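Long-range contacts in beta-glucoside kinase (Listeria monocytogenes, PDB 4HTL), which phosphorylates cellobiose with ATP to give cellobiose-6'-phosphate and may also act as a transcriptional regulator of the cellobiose PTS operon: residues L235-H240 / G265-I270; Q121-F126 / H240-G245; T178-L183 / T219-G224. All coordinates share one frame; numbering follows the deposited sequence.

Contact 1 of 3, residues L235-H240 / G265-I270; sequences LFDPTH and GLRDTI
His-240 and Ile-270 run alongside each other from the same face of the sheet, where strands 240-244 and 270-273 begin as the parallel neighbours of a beta-alpha-beta crossover through helix 253-261. With CG anti to its carbonyl carbon (chi1 -66°), the imidazole of His-240 turns a face to Ile-270. Ile-270 CB stands over a ring face, 4.1 Å from the centroid of His-240, in a CH-pi contact displaced toward the rim, and Ile-270 CD1 reaches past it to NE2 of His-240 at 3.5 Å. In the plane of the ring, ND1 shares a hydrogen bond with Thr-239 OG1, which helps fix the ring's rotation. The main chains are joined by a hydrogen bond of 2.9 Å from Ile-270 N to Thr-239 O. Behind it, Thr-269 CG2 packs obliquely on the Pro-238 ring at CG, while Thr-269 OG1 donates to Leu-266 O and so reinforces the type I' turn 266-269. Farther out, Asp-237 OD1 faces Arg-267 NH2 at 3.3 Å. The carboxylate and guanidinium planes are 85° apart and the oxygen lies well off the guanidinium plane, so this salt bridge is one of charge alone; the strongest polar partner of Asp-237 is the backbone N of Arg-150 of the second subunit, at OD2, and OD1 also pairs with Arg-152 of that subunit. A water completes the corner: it accepts from Arg-267 NH2 near the guanidinium plane and donates to Pro-238 O and, at 2.8 Å, to Thr-269 OG1.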
loop_
_atom_site.group_PDB
_atom_site.type_symbol
_atom_site.label_atom_id
_atom_site.label_comp_id
_atom_site.label_asym_id
_atom_site.label_seq_id
_atom_site.Cartn_x
_atom_site.Cartn_y
_atom_site.Cartn_z
ATOM N N LEU A 235 0.663 -2.208 5.518
ATOM C CA LEU A 235 -0.236 -2.073 4.428
ATOM C C LEU A 235 -0.225 -3.310 3.507
ATOM O O LEU A 235 -1.282 -3.856 3.187
ATOM C CB LEU A 235 0.025 -0.795 3.631
ATOM C CG LEU A 235 -0.241 0.562 4.341
ATOM C CD1 LEU A 235 0.120 1.745 3.442
ATOM C CD2 LEU A 235 -1.643 0.594 4.786
ATOM N N PHE A 236 0.962 -3.701 3.036
ATOM C CA PHE A 236 1.075 -4.696 2.013
ATOM C C PHE A 236 1.324 -6.115 2.546
ATOM O O PHE A 236 1.107 -7.101 1.822
ATOM C CB PHE A 236 2.271 -4.346 1.074
ATOM C CG PHE A 236 2.017 -3.140 0.194
ATOM C CD1 PHE A 236 1.257 -3.270 -0.960
ATOM C CD2 PHE A 236 2.426 -1.893 0.586
ATOM C CE1 PHE A 236 0.970 -2.164 -1.764
ATOM C CE2 PHE A 236 2.171 -0.777 -0.228
ATOM C CZ PHE A 236 1.402 -0.903 -1.379
ATOM N N ASP A 237 1.871 -6.223 3.738
ATOM C CA ASP A 237 2.272 -7.522 4.309
ATOM C C ASP A 237 3.132 -8.295 3.317
ATOM O O ASP A 237 2.871 -9.456 3.012
ATOM C CB ASP A 237 1.035 -8.311 4.778
ATOM C CG ASP A 237 1.371 -9.679 5.404
ATOM O OD1 ASP A 237 2.410 -9.797 6.099
ATOM O OD2 ASP A 237 0.618 -10.661 5.146
ATOM N N PRO A 238 4.206 -7.643 2.812
ATOM C CA PRO A 238 5.141 -8.400 2.027
ATOM C C PRO A 238 5.919 -9.416 2.851
ATOM O O PRO A 238 6.022 -9.267 4.044
ATOM C CB PRO A 238 6.091 -7.331 1.540
ATOM C CG PRO A 238 6.155 -6.329 2.723
ATOM C CD PRO A 238 4.750 -6.336 3.274
ATOM N N THR A 239 6.512 -10.423 2.217
ATOM C CA THR A 239 7.486 -11.257 2.898
ATOM C C THR A 239 8.882 -10.606 2.931
ATOM O O THR A 239 9.647 -10.803 3.882
ATOM C CB THR A 239 7.556 -12.649 2.227
ATOM O OG1 THR A 239 7.995 -12.523 0.860
ATOM C CG2 THR A 239 6.190 -13.356 2.353
ATOM N N HIS A 240 9.168 -9.808 1.905
ATOM C CA HIS A 240 10.502 -9.233 1.659
ATOM C C HIS A 240 10.349 -7.813 1.156
ATOM O O HIS A 240 9.446 -7.522 0.360
ATOM C CB HIS A 240 11.279 -9.993 0.582
ATOM C CG HIS A 240 11.654 -11.385 0.960
ATOM N ND1 HIS A 240 10.731 -12.364 1.141
ATOM C CD2 HIS A 240 12.890 -11.964 1.172
ATOM C CE1 HIS A 240 11.356 -13.503 1.454
ATOM N NE2 HIS A 240 12.682 -13.258 1.488
ATOM N N GLY A 265 9.684 -2.725 14.779
ATOM C CA GLY A 265 9.345 -4.111 14.619
ATOM C C GLY A 265 9.176 -4.516 13.163
ATOM O O GLY A 265 8.218 -4.127 12.505
ATOM N N LEU A 266 10.125 -5.289 12.652
ATOM C CA LEU A 266 10.000 -5.825 11.307
ATOM C C LEU A 266 8.812 -6.756 11.094
ATOM O O LEU A 266 8.405 -6.958 9.954
ATOM C CB LEU A 266 11.303 -6.507 10.854
ATOM C CG LEU A 266 12.432 -5.546 10.433
ATOM C CD1 LEU A 266 13.772 -6.253 10.444
ATOM C CD2 LEU A 266 12.106 -4.896 9.072
ATOM N N ARG A 267 8.315 -7.397 12.159
ATOM C CA ARG A 267 7.096 -8.186 12.092
ATOM C C ARG A 267 7.153 -9.224 11.004
ATOM O O ARG A 267 6.281 -9.295 10.119
ATOM C CB ARG A 267 5.875 -7.301 11.987
ATOM C CG ARG A 267 4.635 -8.063 12.398
ATOM C CD ARG A 267 3.367 -7.624 11.711
ATOM N NE ARG A 267 3.453 -7.641 10.272
ATOM C CZ ARG A 267 2.473 -7.244 9.471
ATOM N NH1 ARG A 267 1.299 -6.891 10.000
ATOM N NH2 ARG A 267 2.663 -7.224 8.158
ATOM N N ASP A 268 8.245 -9.988 11.061
ATOM C CA ASP A 268 8.560 -11.097 10.150
ATOM C C ASP A 268 9.103 -10.713 8.744
ATOM O O ASP A 268 9.450 -11.604 7.931
ATOM C CB ASP A 268 7.395 -12.065 10.039
ATOM C CG ASP A 268 6.871 -12.506 11.403
ATOM O OD1 ASP A 268 7.646 -13.141 12.165
ATOM O OD2 ASP A 268 5.699 -12.155 11.718
ATOM N N THR A 269 9.081 -9.436 8.414
ATOM C CA THR A 269 9.505 -8.987 7.105
ATOM C C THR A 269 10.994 -9.084 6.994
ATOM O O THR A 269 11.708 -8.657 7.906
ATOM C CB THR A 269 9.077 -7.537 6.881
ATOM O OG1 THR A 269 7.719 -7.363 7.288
ATOM C CG2 THR A 269 9.237 -7.102 5.417
ATOM N N ILE A 270 11.449 -9.625 5.871
ATOM C CA ILE A 270 12.874 -9.678 5.558
ATOM C C ILE A 270 13.248 -8.437 4.749
ATOM O O ILE A 270 12.592 -8.114 3.792
ATOM C CB ILE A 270 13.215 -10.946 4.776
ATOM C CG1 ILE A 270 13.050 -12.171 5.700
ATOM C CG2 ILE A 270 14.653 -10.905 4.202
ATOM C CD1 ILE A 270 12.987 -13.477 4.930
HETATM O O HOH W 1 5.139 -8.132 6.596
HETATM O O HOH W 2 9.118 -12.863 5.580
#

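Contact 2 of 3, residues Q121-F126 / H240-G245; sequences QDLDDF and HIFIGG
Phe-126 holds CG in the crowded position between its backbone N and carbonyl carbon (chi1 71°), whereas Phe-242 has CG anti to its carbonyl carbon (chi1 -59°), and these two settings bring the rings together at one corner. Their centroids are 5.4 Å apart with the planes at 67°, an oblique aromatic pair. Phe-126 CD2 sits 3.5 Å from both CD2 and CE2 of Phe-242, and Phe-126 comes at the rim of the Phe-242 ring, near its plane. Leu-123 enters from the loop at about a right angle to His-240 and uses CD1 as its contact point. That methyl lies over a face of the imidazole, 3.7 Å from the centroid of His-240, as a CH-pi contact shifted toward ND1; Leu-123 CD2 leans on the same ring at CE1. Ile-270 covers the opposite face, so the imidazole is sandwiched between two aliphatic side chains. Leu-123 CD1 has a second neighbour, the edge of the Phe-242 ring, 3.8 Å from CZ of Phe-242. This is the start of the parallel pairing of strands 126-131 and 240-244, central neighbours in the second mixed sheet of this ROK-family, actin-like ATPase fold. The main chains approach through Phe-126 CA and His-240 O, a CA-H...O contact of 3.3 Å, and His-240 goes on to bond the backbone of Leu-127. Helix 106-117 covers this face of the sheet, with Leu-111 against Phe-126 and Glu-114 against Phe-242. Its Lys-115 NZ also donates to the carbonyl oxygens of Gln-121 and Leu-123, tying the loop to the helix, while Phe-140 of strand 135-141 meets the Phe-126 ring.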
loop_
_atom_site.group_PDB
_atom_site.type_symbol
_atom_site.label_atom_id
_atom_site.label_comp_id
_atom_site.label_asym_id
_atom_site.label_seq_id
_atom_site.Cartn_x
_atom_site.Cartn_y
_atom_site.Cartn_z
ATOM N N GLN A 121 12.430 -14.424 -7.172
ATOM C CA GLN A 121 11.951 -15.377 -8.163
ATOM C C GLN A 121 10.749 -16.203 -7.680
ATOM O O GLN A 121 9.868 -16.588 -8.485
ATOM C CB GLN A 121 13.078 -16.273 -8.614
ATOM C CG GLN A 121 14.126 -15.546 -9.419
ATOM C CD GLN A 121 15.368 -16.389 -9.646
ATOM O OE1 GLN A 121 15.895 -17.023 -8.681
ATOM N NE2 GLN A 121 15.866 -16.417 -10.909
ATOM N N ASP A 122 10.769 -16.587 -6.420
ATOM C CA ASP A 122 9.747 -17.453 -5.885
ATOM C C ASP A 122 8.825 -16.761 -4.895
ATOM O O ASP A 122 8.200 -17.420 -4.068
ATOM C CB ASP A 122 10.435 -18.673 -5.316
ATOM C CG ASP A 122 11.200 -19.435 -6.410
ATOM O OD1 ASP A 122 10.540 -19.911 -7.359
ATOM O OD2 ASP A 122 12.456 -19.491 -6.370
ATOM N N LEU A 123 8.756 -15.426 -4.995
ATOM C CA LEU A 123 7.939 -14.625 -4.100
ATOM C C LEU A 123 6.703 -14.067 -4.760
ATOM O O LEU A 123 6.774 -13.524 -5.854
ATOM C CB LEU A 123 8.750 -13.468 -3.584
ATOM C CG LEU A 123 10.036 -13.808 -2.851
ATOM C CD1 LEU A 123 10.681 -12.527 -2.297
ATOM C CD2 LEU A 123 9.816 -14.827 -1.716
ATOM N N ASP A 124 5.568 -14.189 -4.087
ATOM C CA ASP A 124 4.315 -13.565 -4.560
ATOM C C ASP A 124 3.988 -12.199 -3.956
ATOM O O ASP A 124 3.159 -11.491 -4.504
ATOM C CB ASP A 124 3.157 -14.495 -4.284
ATOM C CG ASP A 124 3.111 -15.681 -5.235
ATOM O OD1 ASP A 124 3.751 -15.718 -6.315
ATOM O OD2 ASP A 124 2.409 -16.599 -4.875
ATOM N N ASP A 125 4.645 -11.815 -2.874
ATOM C CA ASP A 125 4.320 -10.554 -2.207
ATOM C C ASP A 125 5.613 -9.937 -1.697
ATOM O O ASP A 125 6.162 -10.378 -0.687
ATOM C CB ASP A 125 3.363 -10.797 -1.018
ATOM C CG ASP A 125 1.998 -11.250 -1.446
ATOM O OD1 ASP A 125 1.795 -12.500 -1.498
ATOM O OD2 ASP A 125 1.179 -10.376 -1.840
ATOM N N PHE A 126 6.188 -9.035 -2.501
ATOM C CA PHE A 126 7.378 -8.305 -2.083
ATOM C C PHE A 126 7.345 -6.899 -2.641
ATOM O O PHE A 126 6.591 -6.606 -3.562
ATOM C CB PHE A 126 8.663 -9.015 -2.491
ATOM C CG PHE A 126 8.994 -9.004 -3.965
ATOM C CD1 PHE A 126 8.470 -9.988 -4.834
ATOM C CD2 PHE A 126 9.869 -8.091 -4.483
ATOM C CE1 PHE A 126 8.835 -10.023 -6.137
ATOM C CE2 PHE A 126 10.223 -8.106 -5.799
ATOM C CZ PHE A 126 9.722 -9.110 -6.637
ATOM N N HIS A 240 9.168 -9.808 1.905
ATOM C CA HIS A 240 10.502 -9.233 1.659
ATOM C C HIS A 240 10.349 -7.813 1.156
ATOM O O HIS A 240 9.446 -7.522 0.360
ATOM C CB HIS A 240 11.279 -9.993 0.582
ATOM C CG HIS A 240 11.654 -11.385 0.960
ATOM N ND1 HIS A 240 10.731 -12.364 1.141
ATOM C CD2 HIS A 240 12.890 -11.964 1.172
ATOM C CE1 HIS A 240 11.356 -13.503 1.454
ATOM N NE2 HIS A 240 12.682 -13.258 1.488
ATOM N N ILE A 241 11.215 -6.928 1.624
ATOM C CA ILE A 241 11.396 -5.612 1.019
ATOM C C ILE A 241 12.847 -5.495 0.620
ATOM O O ILE A 241 13.752 -5.555 1.465
ATOM C CB ILE A 241 11.008 -4.453 1.962
ATOM C CG1 ILE A 241 9.525 -4.611 2.420
ATOM C CG2 ILE A 241 11.236 -3.071 1.299
ATOM C CD1 ILE A 241 9.078 -3.573 3.428
ATOM N N PHE A 242 13.050 -5.322 -0.670
ATOM C CA PHE A 242 14.390 -5.179 -1.229
ATOM C C PHE A 242 14.731 -3.715 -1.369
ATOM O O PHE A 242 14.002 -2.952 -2.039
ATOM C CB PHE A 242 14.509 -5.898 -2.568
ATOM C CG PHE A 242 14.203 -7.385 -2.487
ATOM C CD1 PHE A 242 14.961 -8.210 -1.695
ATOM C CD2 PHE A 242 13.097 -7.937 -3.133
ATOM C CE1 PHE A 242 14.671 -9.547 -1.559
ATOM C CE2 PHE A 242 12.826 -9.278 -3.027
ATOM C CZ PHE A 242 13.588 -10.077 -2.237
ATOM N N ILE A 243 15.855 -3.317 -0.772
ATOM C CA ILE A 243 16.202 -1.910 -0.739
ATOM C C ILE A 243 17.442 -1.665 -1.578
ATOM O O ILE A 243 18.422 -2.407 -1.476
ATOM C CB ILE A 243 16.436 -1.387 0.694
ATOM C CG1 ILE A 243 15.263 -1.769 1.654
ATOM C CG2 ILE A 243 16.634 0.160 0.616
ATOM C CD1 ILE A 243 15.426 -1.375 3.138
ATOM N N GLY A 244 17.334 -0.678 -2.484
ATOM C CA GLY A 244 18.386 -0.345 -3.400
ATOM C C GLY A 244 18.560 1.157 -3.540
ATOM O O GLY A 244 17.997 1.937 -2.776
ATOM N N GLY A 245 19.379 1.554 -4.513
ATOM C CA GLY A 245 19.653 2.950 -4.788
ATOM C C GLY A 245 20.973 3.411 -4.178
ATOM O O GLY A 245 21.758 2.617 -3.653
#

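Contact 3 of 3, residues T178-L183 / T219-G224; sequences TTMLVL and TEFYTG
The backbone N of Thr-179 is buried against the edge of the Phe-221 ring, in its plane and 3.8 Å from CE1 of Phe-221, without a hydrogen-bond partner anywhere in the model. CG anti to the backbone N (chi1 176°) carries the Phe-221 ring toward 178-183. Leu-183 crosses it at about a right angle and sets CD1 over the middle of one face, 3.9 Å from the centroid of Phe-221 and only 10° off the normal, a well-centred CH-pi contact. Selenomethionine Met-180 adds an oblique Met-aromatic contact, SE lying 4.0 Å from CZ of Phe-221. Thr-178 fits against the helix backbone: CG2 rests on Phe-221 O at 3.4 Å, and OG1 comes within 3.8 Å of CA of Gly-224, where no side chain intervenes. A water links Thr-178 OG1 to Glu-220 O. Thr-179 OG1 accepts from Val-182 N at 3.0 Å, so the contact joins the capped N terminus of helix 180-191 to the flank of the long helix 212-236, an N-cap packed against a neighbouring helix.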
loop_
_atom_site.group_PDB
_atom_site.type_symbol
_atom_site.label_atom_id
_atom_site.label_comp_id
_atom_site.label_asym_id
_atom_site.label_seq_id
_atom_site.Cartn_x
_atom_site.Cartn_y
_atom_site.Cartn_z
ATOM N N THR A 178 13.795 12.442 3.541
ATOM C CA THR A 178 14.500 11.205 3.808
ATOM C C THR A 178 15.199 10.623 2.564
ATOM O O THR A 178 14.773 9.604 2.006
ATOM C CB THR A 178 13.555 10.198 4.469
ATOM O OG1 THR A 178 12.813 10.847 5.521
ATOM C CG2 THR A 178 14.254 8.959 4.982
ATOM N N THR A 179 16.250 11.310 2.102
ATOM C CA THR A 179 16.990 10.902 0.902
ATOM C C THR A 179 18.441 11.258 1.100
ATOM O O THR A 179 18.796 12.078 1.984
ATOM C CB THR A 179 16.493 11.595 -0.402
ATOM O OG1 THR A 179 16.854 12.974 -0.397
ATOM C CG2 THR A 179 14.929 11.476 -0.563
HETATM N N MSE A 180 19.291 10.678 0.259
HETATM C CA MSE A 180 20.721 11.021 0.281
HETATM C C MSE A 180 20.960 12.521 -0.047
HETATM O O MSE A 180 21.860 13.160 0.527
HETATM C CB MSE A 180 21.470 10.138 -0.682
HETATM C CG MSE A 180 21.371 8.611 -0.321
HETATM SE SE MSE A 180 22.215 8.037 1.352
HETATM C CE MSE A 180 24.017 8.037 0.659
ATOM N N LEU A 181 20.151 13.071 -0.959
ATOM C CA LEU A 181 20.178 14.497 -1.271
ATOM C C LEU A 181 19.812 15.364 -0.068
ATOM O O LEU A 181 20.505 16.343 0.220
ATOM C CB LEU A 181 19.280 14.838 -2.451
ATOM C CG LEU A 181 19.193 16.326 -2.869
ATOM C CD1 LEU A 181 20.570 16.980 -3.142
ATOM C CD2 LEU A 181 18.236 16.448 -4.070
ATOM N N VAL A 182 18.756 14.990 0.659
ATOM C CA VAL A 182 18.343 15.743 1.824
ATOM C C VAL A 182 19.487 15.722 2.856
ATOM O O VAL A 182 19.758 16.743 3.498
ATOM C CB VAL A 182 17.012 15.196 2.416
ATOM C CG1 VAL A 182 16.796 15.746 3.826
ATOM C CG2 VAL A 182 15.878 15.515 1.471
ATOM N N LEU A 183 20.134 14.562 3.045
ATOM C CA LEU A 183 21.253 14.492 3.966
ATOM C C LEU A 183 22.341 15.492 3.645
ATOM O O LEU A 183 22.828 16.207 4.554
ATOM C CB LEU A 183 21.859 13.090 4.000
ATOM C CG LEU A 183 21.195 12.029 4.868
ATOM C CD1 LEU A 183 21.874 10.676 4.586
ATOM C CD2 LEU A 183 21.265 12.372 6.375
ATOM N N THR A 219 20.708 9.549 12.209
ATOM C CA THR A 219 19.636 9.031 13.070
ATOM C C THR A 219 18.245 9.407 12.533
ATOM O O THR A 219 17.342 8.555 12.454
ATOM C CB THR A 219 19.826 9.434 14.534
ATOM O OG1 THR A 219 21.104 8.968 14.992
ATOM C CG2 THR A 219 18.725 8.839 15.445
ATOM N N GLU A 220 18.096 10.668 12.151
ATOM C CA GLU A 220 16.819 11.157 11.613
ATOM C C GLU A 220 16.495 10.490 10.272
ATOM O O GLU A 220 15.353 10.177 10.012
ATOM C CB GLU A 220 16.794 12.666 11.496
ATOM C CG GLU A 220 16.914 13.336 12.855
ATOM C CD GLU A 220 15.643 13.261 13.680
ATOM O OE1 GLU A 220 14.629 13.720 13.167
ATOM O OE2 GLU A 220 15.656 12.774 14.823
ATOM N N PHE A 221 17.507 10.333 9.412
ATOM C CA PHE A 221 17.370 9.614 8.146
ATOM C C PHE A 221 16.838 8.202 8.392
ATOM O O PHE A 221 15.856 7.755 7.776
ATOM C CB PHE A 221 18.741 9.638 7.438
ATOM C CG PHE A 221 18.808 8.854 6.142
ATOM C CD1 PHE A 221 18.140 9.272 4.996
ATOM C CD2 PHE A 221 19.659 7.791 6.036
ATOM C CE1 PHE A 221 18.259 8.587 3.809
ATOM C CE2 PHE A 221 19.805 7.102 4.851
ATOM C CZ PHE A 221 19.101 7.501 3.725
ATOM N N TYR A 222 17.459 7.471 9.311
ATOM C CA TYR A 222 17.032 6.104 9.558
ATOM C C TYR A 222 15.629 6.054 10.154
ATOM O O TYR A 222 14.824 5.178 9.810
ATOM C CB TYR A 222 18.034 5.377 10.451
ATOM C CG TYR A 222 19.312 4.963 9.733
ATOM C CD1 TYR A 222 19.285 4.483 8.439
ATOM C CD2 TYR A 222 20.504 4.866 10.396
ATOM C CE1 TYR A 222 20.422 4.072 7.779
ATOM C CE2 TYR A 222 21.661 4.411 9.744
ATOM C CZ TYR A 222 21.616 4.041 8.448
ATOM O OH TYR A 222 22.780 3.603 7.858
ATOM N N THR A 223 15.292 7.034 10.970
ATOM C CA THR A 223 13.923 7.095 11.523
ATOM C C THR A 223 12.889 7.291 10.400
ATOM O O THR A 223 11.874 6.653 10.397
ATOM C CB THR A 223 13.783 8.202 12.594
ATOM O OG1 THR A 223 14.593 7.857 13.738
ATOM C CG2 THR A 223 12.277 8.427 13.026
ATOM N N GLY A 224 13.190 8.142 9.426
ATOM C CA GLY A 224 12.325 8.329 8.325
ATOM C C GLY A 224 12.172 7.059 7.521
ATOM O O GLY A 224 11.073 6.704 7.114
HETATM O O HOH W 3 13.763 11.551 7.958
#

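In the fold
From the N terminus, contact 2 opens first, at 121-126, and closes a loop of more than a hundred residues when the chain returns at 240-245. Contact 3 opens and closes entirely within that excursion, joining helix 180-191 to helix 212-236 about 22 Å (centre to centre) from contact 2. Contact 1 opens at the end of helix 212-236, before contact 2 has finished, and closes at 265-270, so the two cross and share His-240. Together they place strand 240-244 between strands 126-131 and 270-273. Helix 212-236 thus takes part in contact 3 in its first half and in contact 1 at its end, and both of these contacts also touch the second subunit.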